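Local structure of putative peptide binding protein (Ruminococcus gnavus, 3NOH) at residues A17-S22 with D70-R75; F25-L30 with N127-I132; F62-S67 with Y110-S115. The protein is of unknown function but probably binds peptides, its domain apparently related to the substrate-binding proteins of bacterial transport systems. One frame throughout, in Å; residues are numbered along the deposited sequence.

Overall arrangement
From the N terminus, 17-22 runs over the start of helix 71-86, and interaction 1 closes its loop there, at 70-75. Strand 22-27 follows directly, so interaction 2, which pairs 25-30 with 127-132, opens before interaction 1 has closed, and the two cross. Interaction 3 joins strand 61-67 to strand 112-116; it lies nested within the long loop of interaction 2 and also crosses interaction 1. Interactions 2 and 3 belong to one mixed sheet, since strands 22-27 and 112-116 are neighbours, with Cys26 O facing Phe113 N in a probable hydrogen bond. Leu73 of interaction 1 packs on Leu114 and Ser115, tying the helix to that sheet.

Interaction 1 of 3, residues A17-S22 with D70-R75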
# COMPACT_ATOMS: atom_id res chain seq x y z
N ALA A 17 9.71 12.70 12.22
CA ALA A 17 8.24 12.60 12.07
C ALA A 17 7.80 11.18 12.46
O ALA A 17 8.51 10.21 12.16
CB ALA A 17 7.82 12.90 10.60
N GLN A 18 6.64 11.04 13.12
CA GLN A 18 6.14 9.72 13.57
C GLN A 18 4.77 9.44 12.97
O GLN A 18 4.04 10.37 12.69
CB GLN A 18 6.02 9.70 15.10
CG GLN A 18 7.29 10.11 15.81
CD GLN A 18 7.06 10.60 17.21
OE1 GLN A 18 5.97 11.10 17.56
NE2 GLN A 18 8.11 10.51 18.02
N LEU A 19 4.41 8.15 12.84
CA LEU A 19 3.07 7.75 12.34
C LEU A 19 2.05 8.12 13.41
O LEU A 19 2.30 7.93 14.62
CB LEU A 19 3.01 6.24 12.14
CG LEU A 19 3.91 5.66 11.04
CD1 LEU A 19 3.90 4.12 11.09
CD2 LEU A 19 3.45 6.21 9.71
N GLU A 20 0.92 8.66 12.96
CA GLU A 20 -0.15 9.07 13.84
C GLU A 20 -1.50 8.97 13.12
O GLU A 20 -1.61 9.30 11.96
CB GLU A 20 0.10 10.52 14.28
CG GLU A 20 -0.60 10.90 15.53
CD GLU A 20 -0.76 12.39 15.63
OE1 GLU A 20 0.00 13.12 14.94
OE2 GLU A 20 -1.65 12.84 16.39
N GLY A 21 -2.52 8.47 13.81
CA GLY A 21 -3.86 8.40 13.23
C GLY A 21 -4.01 7.19 12.34
O GLY A 21 -3.30 6.20 12.47
N SER A 22 -4.93 7.31 11.37
CA SER A 22 -5.30 6.24 10.45
C SER A 22 -4.59 6.40 9.15
O SER A 22 -4.39 7.51 8.67
CB SER A 22 -6.83 6.29 10.16
OG SER A 22 -7.56 5.97 11.30
N ASP A 70 5.33 12.82 3.44
CA ASP A 70 4.91 12.10 4.61
C ASP A 70 6.13 11.27 5.07
O ASP A 70 6.28 10.10 4.74
CB ASP A 70 3.69 11.19 4.28
CG ASP A 70 3.08 10.60 5.53
OD1 ASP A 70 3.80 10.55 6.60
OD2 ASP A 70 1.90 10.16 5.46
N TYR A 71 7.00 11.91 5.81
CA TYR A 71 8.31 11.30 6.09
C TYR A 71 8.22 10.04 6.93
O TYR A 71 8.94 9.06 6.68
CB TYR A 71 9.24 12.31 6.73
CG TYR A 71 9.33 13.63 5.99
CD1 TYR A 71 9.44 13.67 4.60
CD2 TYR A 71 9.37 14.84 6.68
CE1 TYR A 71 9.53 14.87 3.91
CE2 TYR A 71 9.46 16.06 6.00
CZ TYR A 71 9.54 16.07 4.62
OH TYR A 71 9.62 17.25 3.93
N ALA A 72 7.32 10.05 7.91
CA ALA A 72 7.11 8.90 8.75
C ALA A 72 6.57 7.74 7.92
O ALA A 72 7.00 6.60 8.14
CB ALA A 72 6.14 9.19 9.89
N LEU A 73 5.64 8.01 7.02
CA LEU A 73 5.08 6.95 6.16
C LEU A 73 6.10 6.39 5.15
O LEU A 73 6.04 5.20 4.82
CB LEU A 73 3.79 7.37 5.45
CG LEU A 73 2.93 6.25 4.89
CD1 LEU A 73 2.51 5.17 5.97
CD2 LEU A 73 1.68 6.86 4.20
N ILE A 74 7.02 7.24 4.67
CA ILE A 74 8.07 6.71 3.80
C ILE A 74 8.95 5.75 4.61
O ILE A 74 9.29 4.67 4.10
CB ILE A 74 8.94 7.80 3.14
CG1 ILE A 74 8.09 8.74 2.28
CG2 ILE A 74 10.05 7.16 2.27
CD1 ILE A 74 8.84 10.03 1.97
N ARG A 75 9.31 6.11 5.85
CA ARG A 75 10.09 5.22 6.74
C ARG A 75 9.39 3.88 6.91
O ARG A 75 10.01 2.80 6.76
CB ARG A 75 10.28 5.85 8.13
CG ARG A 75 11.37 6.88 8.25
CD ARG A 75 12.02 6.90 9.66
NE ARG A 75 11.09 6.77 10.78
CZ ARG A 75 10.29 7.73 11.23
NH1 ARG A 75 10.28 8.92 10.63
NH2 ARG A 75 9.49 7.51 12.25
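The guanidinium group of Arg75, in one of its two conformers, meets Ala17 at its edge, and segment 17-22 places nothing over either of its faces. NH1 and NH2 both donate to a single acceptor, Ala17 O, at 2.7 Å from Arg75 NH1 and 2.9 Å from Arg75 NH2. The oxygen sits in the guanidinium plane and the donors lie in the carbonyl plane, yet sharing one atom bends the bonds to 149° and 137°. Outside the two segments, Arg75 NH2 also forms a salt bridge with a bound sulfate ion, probably from the crystallisation liquor. Tyr71 turns its ring away, and its CB alone reaches Ala17.

Farther along the 17-22 segment the contact is apolar. Ala72 CB presses against the 17-19 backbone, 3.4 Å from Gln18 C. With CG of Leu19 anti to its carbonyl carbon (chi1 -66°), Leu19 CD2 reaches 4.0 Å from both Ala72 CB and Leu73 CD1. Asp70 caps the helix, its OD1 taking the N-H of Leu73 from above the carboxylate plane.

The loop thus crosses the first turn of helix 71-86, while Leu73 continues inward to Val66 of strand 61-67, Leu114 of strand 112-116 and Tyr23 of strand 22-27.

Interaction 2 of 3, residues F25-L30 with N127-I132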
# COMPACT_ATOMS: atom_id res chain seq x y z
N PHE A 25 -3.79 1.25 3.31
CA PHE A 25 -3.10 0.48 2.31
C PHE A 25 -4.11 0.14 1.25
O PHE A 25 -5.08 -0.56 1.55
CB PHE A 25 -2.44 -0.76 2.88
CG PHE A 25 -1.82 -1.65 1.85
CD1 PHE A 25 -0.71 -1.25 1.17
CD2 PHE A 25 -2.38 -2.91 1.57
CE1 PHE A 25 -0.14 -2.05 0.21
CE2 PHE A 25 -1.78 -3.72 0.61
CZ PHE A 25 -0.69 -3.28 -0.07
N CYS A 26 -3.87 0.61 0.02
CA CYS A 26 -4.90 0.60 -1.01
C CYS A 26 -4.32 -0.07 -2.27
O CYS A 26 -3.23 0.29 -2.71
CB CYS A 26 -5.35 2.06 -1.32
SG CYS A 26 -6.74 2.12 -2.44
N MSE A 27 -5.09 -1.01 -2.84
CA MSE A 27 -4.70 -1.76 -4.04
C MSE A 27 -5.71 -1.49 -5.13
O MSE A 27 -6.92 -1.40 -4.88
CB MSE A 27 -4.67 -3.28 -3.74
CG MSE A 27 -3.57 -3.65 -2.75
SE MSE A 27 -3.79 -5.42 -2.10
CE MSE A 27 -5.23 -5.00 -0.86
N ASN A 28 -5.22 -1.42 -6.36
CA ASN A 28 -6.05 -1.31 -7.55
C ASN A 28 -6.50 -2.72 -8.00
O ASN A 28 -5.74 -3.50 -8.59
CB ASN A 28 -5.26 -0.62 -8.67
CG ASN A 28 -6.09 -0.38 -9.90
OD1 ASN A 28 -7.21 -0.94 -10.06
ND2 ASN A 28 -5.55 0.43 -10.80
N PRO A 29 -7.78 -3.08 -7.73
CA PRO A 29 -8.22 -4.45 -8.00
C PRO A 29 -8.46 -4.79 -9.48
O PRO A 29 -8.69 -5.95 -9.85
CB PRO A 29 -9.53 -4.54 -7.21
CG PRO A 29 -10.08 -3.17 -7.26
CD PRO A 29 -8.89 -2.24 -7.23
N LEU A 30 -8.42 -3.77 -10.33
CA LEU A 30 -8.60 -3.95 -11.74
C LEU A 30 -7.25 -4.27 -12.42
O LEU A 30 -7.25 -4.72 -13.57
CB LEU A 30 -9.28 -2.72 -12.37
CG LEU A 30 -10.70 -2.45 -11.82
CD1 LEU A 30 -11.38 -1.28 -12.55
CD2 LEU A 30 -11.56 -3.71 -11.92
N ASN A 127 -13.44 3.02 -5.59
CA ASN A 127 -13.11 2.18 -6.74
C ASN A 127 -12.06 1.09 -6.46
O ASN A 127 -11.82 0.18 -7.27
CB ASN A 127 -12.62 3.08 -7.87
CG ASN A 127 -13.72 3.99 -8.38
OD1 ASN A 127 -14.90 3.65 -8.33
ND2 ASN A 127 -13.33 5.17 -8.86
N ALA A 128 -11.49 1.16 -5.27
CA ALA A 128 -10.29 0.43 -4.90
C ALA A 128 -10.59 -0.65 -3.85
O ALA A 128 -11.74 -0.85 -3.46
CB ALA A 128 -9.30 1.39 -4.37
N ASP A 129 -9.55 -1.36 -3.45
CA ASP A 129 -9.63 -2.38 -2.40
C ASP A 129 -8.61 -1.98 -1.35
O ASP A 129 -7.39 -2.05 -1.57
CB ASP A 129 -9.34 -3.77 -2.93
CG ASP A 129 -9.58 -4.86 -1.86
OD1 ASP A 129 -10.29 -4.60 -0.87
OD2 ASP A 129 -9.02 -5.97 -1.98
N TYR A 130 -9.11 -1.53 -0.18
CA TYR A 130 -8.18 -1.04 0.83
C TYR A 130 -8.48 -1.52 2.24
O TYR A 130 -9.54 -2.10 2.52
CB TYR A 130 -8.09 0.51 0.79
CG TYR A 130 -9.32 1.18 1.23
CD1 TYR A 130 -10.38 1.42 0.35
CD2 TYR A 130 -9.51 1.48 2.60
CE1 TYR A 130 -11.55 2.02 0.81
CE2 TYR A 130 -10.66 2.05 3.06
CZ TYR A 130 -11.69 2.29 2.19
OH TYR A 130 -12.78 2.92 2.65
N ILE A 131 -7.49 -1.31 3.11
CA ILE A 131 -7.57 -1.60 4.52
C ILE A 131 -7.07 -0.39 5.33
O ILE A 131 -6.10 0.27 4.92
CB ILE A 131 -6.79 -2.90 4.86
CG1 ILE A 131 -6.92 -3.28 6.30
CG2 ILE A 131 -5.29 -2.80 4.51
CD1 ILE A 131 -6.47 -4.77 6.54
N ILE A 132 -7.77 -0.09 6.42
CA ILE A 132 -7.37 0.95 7.37
C ILE A 132 -6.41 0.35 8.37
O ILE A 132 -6.67 -0.74 8.93
CB ILE A 132 -8.55 1.59 8.14
CG1 ILE A 132 -9.34 2.53 7.25
CG2 ILE A 132 -8.07 2.40 9.34
CD1 ILE A 132 -10.61 2.96 7.87
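Cys26 lies opposite Tyr130, its CB 3.8 Å from Tyr130 CB, and its sulfur, anti to the backbone N (chi1 -173°), reaches along the sheet to Ala128, where the approach of Cys26 SG to Ala128 CB is tight at 3.3 Å. The Tyr130 ring swings away from this cluster. On the other face Ile131 CG2 comes to 3.9 Å from Phe25 CB and lies at the edge of the phenylalanine ring. Beside that pair Met27, present as selenomethionine, runs alongside Asp129 with the two chains pointing the same way; the bend at its last torsion brings Met27 CE to 3.7 Å from Asp129 O. Pro29 ends the apolar contact, laying CG and CD against the backbone at Asn127 and Ala128.

Between these two faces, Phe25 with Ile131 and Met27 with Asp129 exchange two backbone bonds each, the shortest being Met27 N to Asp129 O at 2.8 Å. At the polar edge the Asp129 carboxylate forms salt bridges with Arg40 and Lys44 of helix 37-47, and Asn28 OD1 closes an Asx turn on Leu30 N.

This antiparallel ladder adds an outermost strand to a mixed sheet whose order, 90-96, 61-67, 112-116, 22-27, 129-134, is consistent with a lobe of class II periplasmic binding proteins.

Interaction 3 of 3, residues F62-S67 with Y110-S115; sequences FDIYVS and YEAFLS
Glu111 reaches across to Phe62 and Asp63 with its CB and the OE1 end of its carboxylate. Its CB lies 3.7 Å from Asp63 O; CG stands anti to the carbonyl carbon (chi1 -53°), and the extended chain beyond it carries the carboxylate to the backbone of the neighbouring strand. There OE1 accepts from Asp63 N at 2.8 Å, a fairly straight bond (158°) that meets the oxygen nearly along its C-O axis, while Phe62 CA and CB crowd the same atom.

The carboxylate thereby fills the place in the parallel ladder where Tyr110 O would be expected; that carbonyl instead accepts from Asn28 ND2. From here the rungs run on: a weak bond from Ala112 N to Asp63 O, then Tyr65 N to Ala112 O at 2.9 Å and Leu114 N to Tyr65 O at 2.9 Å. At the far end a water replaces a direct rung, taking the N-H of Ser67 and donating to Leu114 O.

On one face Tyr65 packs its CE2 3.6 Å from Tyr110 CB and its CB against that of Phe113, with its hydroxyl bonded to Arg104. On the other, Ala112 CB sits near Phe62 CD2, and Ile64 CG2 crosses to Leu114 CD1 at 3.9 Å; Leu114 goes on to pack against helix 71-86.

Were Glu111 an alanine, Asp63 N would probably lose its acceptor across the contact, and this end of the ladder would be free to shift.

Asp63 OD2 and Glu111 OE1 approach to 4.2 Å, like charges that are probably tolerated because Lys94 and Gln92 hold the Asp63 carboxylate and the N-H of Asp63 offsets part of the glutamate's charge, with Lys33 adding a long, weak ion pair.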
# COMPACT_ATOMS: atom_id res chain seq x y z
N PHE A 62 5.01 -5.73 -7.37
CA PHE A 62 4.17 -4.54 -7.50
C PHE A 62 4.82 -3.37 -6.80
O PHE A 62 5.71 -3.54 -5.96
CB PHE A 62 2.72 -4.75 -7.03
CG PHE A 62 2.57 -5.01 -5.55
CD1 PHE A 62 2.72 -6.31 -5.06
CD2 PHE A 62 2.33 -3.99 -4.66
CE1 PHE A 62 2.61 -6.54 -3.68
CE2 PHE A 62 2.19 -4.24 -3.28
CZ PHE A 62 2.34 -5.51 -2.80
N ASP A 63 4.41 -2.18 -7.18
CA ASP A 63 4.91 -0.97 -6.58
C ASP A 63 3.92 -0.44 -5.55
O ASP A 63 2.68 -0.51 -5.71
CB ASP A 63 5.15 0.10 -7.66
CG ASP A 63 6.23 -0.30 -8.68
OD1 ASP A 63 7.07 -1.13 -8.36
OD2 ASP A 63 6.19 0.25 -9.82
N ILE A 64 4.46 0.22 -4.52
CA ILE A 64 3.66 0.95 -3.56
C ILE A 64 4.04 2.42 -3.62
O ILE A 64 5.20 2.78 -3.41
CB ILE A 64 3.88 0.46 -2.10
CG1 ILE A 64 3.49 -1.02 -2.00
CG2 ILE A 64 3.04 1.32 -1.13
CD1 ILE A 64 3.83 -1.71 -0.66
N TYR A 65 3.11 3.29 -3.94
CA TYR A 65 3.34 4.73 -3.95
C TYR A 65 3.11 5.35 -2.58
O TYR A 65 2.31 4.88 -1.79
CB TYR A 65 2.43 5.43 -4.95
CG TYR A 65 2.58 5.04 -6.39
CD1 TYR A 65 3.69 4.38 -6.85
CD2 TYR A 65 1.61 5.44 -7.30
CE1 TYR A 65 3.84 4.06 -8.22
CE2 TYR A 65 1.74 5.14 -8.65
CZ TYR A 65 2.87 4.49 -9.10
OH TYR A 65 2.98 4.18 -10.45
N VAL A 66 3.83 6.42 -2.29
CA VAL A 66 3.74 7.12 -1.01
C VAL A 66 4.00 8.60 -1.27
O VAL A 66 4.79 8.94 -2.13
CB VAL A 66 4.77 6.56 0.01
CG1 VAL A 66 6.21 6.69 -0.50
CG2 VAL A 66 4.65 7.24 1.38
N SER A 67 3.37 9.48 -0.48
CA SER A 67 3.66 10.89 -0.64
C SER A 67 5.05 11.24 -0.07
O SER A 67 5.41 10.86 1.07
CB SER A 67 2.65 11.71 0.13
OG SER A 67 3.05 13.08 0.18
N TYR A 110 -2.00 3.42 -10.82
CA TYR A 110 -1.23 2.97 -9.69
C TYR A 110 -1.47 1.49 -9.51
O TYR A 110 -2.43 0.96 -10.05
CB TYR A 110 -1.58 3.75 -8.38
CG TYR A 110 -2.92 3.34 -7.79
CD1 TYR A 110 -4.11 3.81 -8.31
CD2 TYR A 110 -2.96 2.48 -6.70
CE1 TYR A 110 -5.34 3.42 -7.75
CE2 TYR A 110 -4.17 2.06 -6.15
CZ TYR A 110 -5.35 2.56 -6.67
OH TYR A 110 -6.56 2.16 -6.18
N GLU A 111 -0.63 0.84 -8.71
CA GLU A 111 -0.79 -0.57 -8.36
C GLU A 111 -1.26 -0.61 -6.92
O GLU A 111 -2.36 -1.11 -6.65
CB GLU A 111 0.53 -1.35 -8.60
CG GLU A 111 1.01 -1.12 -10.04
CD GLU A 111 2.20 -1.93 -10.47
OE1 GLU A 111 2.93 -2.40 -9.60
OE2 GLU A 111 2.42 -2.03 -11.71
N ALA A 112 -0.44 -0.10 -6.01
CA ALA A 112 -0.82 0.03 -4.58
C ALA A 112 -0.29 1.36 -4.04
O ALA A 112 0.62 1.95 -4.62
CB ALA A 112 -0.33 -1.15 -3.70
N PHE A 113 -0.88 1.86 -2.97
CA PHE A 113 -0.33 2.99 -2.27
C PHE A 113 -0.56 2.92 -0.79
O PHE A 113 -1.48 2.22 -0.31
CB PHE A 113 -0.78 4.36 -2.84
CG PHE A 113 -2.23 4.71 -2.63
CD1 PHE A 113 -2.64 5.32 -1.46
CD2 PHE A 113 -3.17 4.44 -3.61
CE1 PHE A 113 -3.95 5.68 -1.27
CE2 PHE A 113 -4.49 4.80 -3.43
CZ PHE A 113 -4.89 5.40 -2.24
N LEU A 114 0.22 3.71 -0.07
CA LEU A 114 0.02 3.96 1.36
C LEU A 114 -0.23 5.43 1.55
O LEU A 114 0.46 6.25 0.95
CB LEU A 114 1.28 3.60 2.13
CG LEU A 114 1.53 2.11 2.35
CD1 LEU A 114 3.02 1.87 2.69
CD2 LEU A 114 0.60 1.58 3.46
N SER A 115 -1.17 5.80 2.40
CA SER A 115 -1.36 7.22 2.70
C SER A 115 -2.03 7.41 4.03
O SER A 115 -2.71 6.53 4.57
CB SER A 115 -2.17 7.95 1.60
OG SER A 115 -3.56 7.61 1.67
O HOH W 1 1.11 8.95 1.02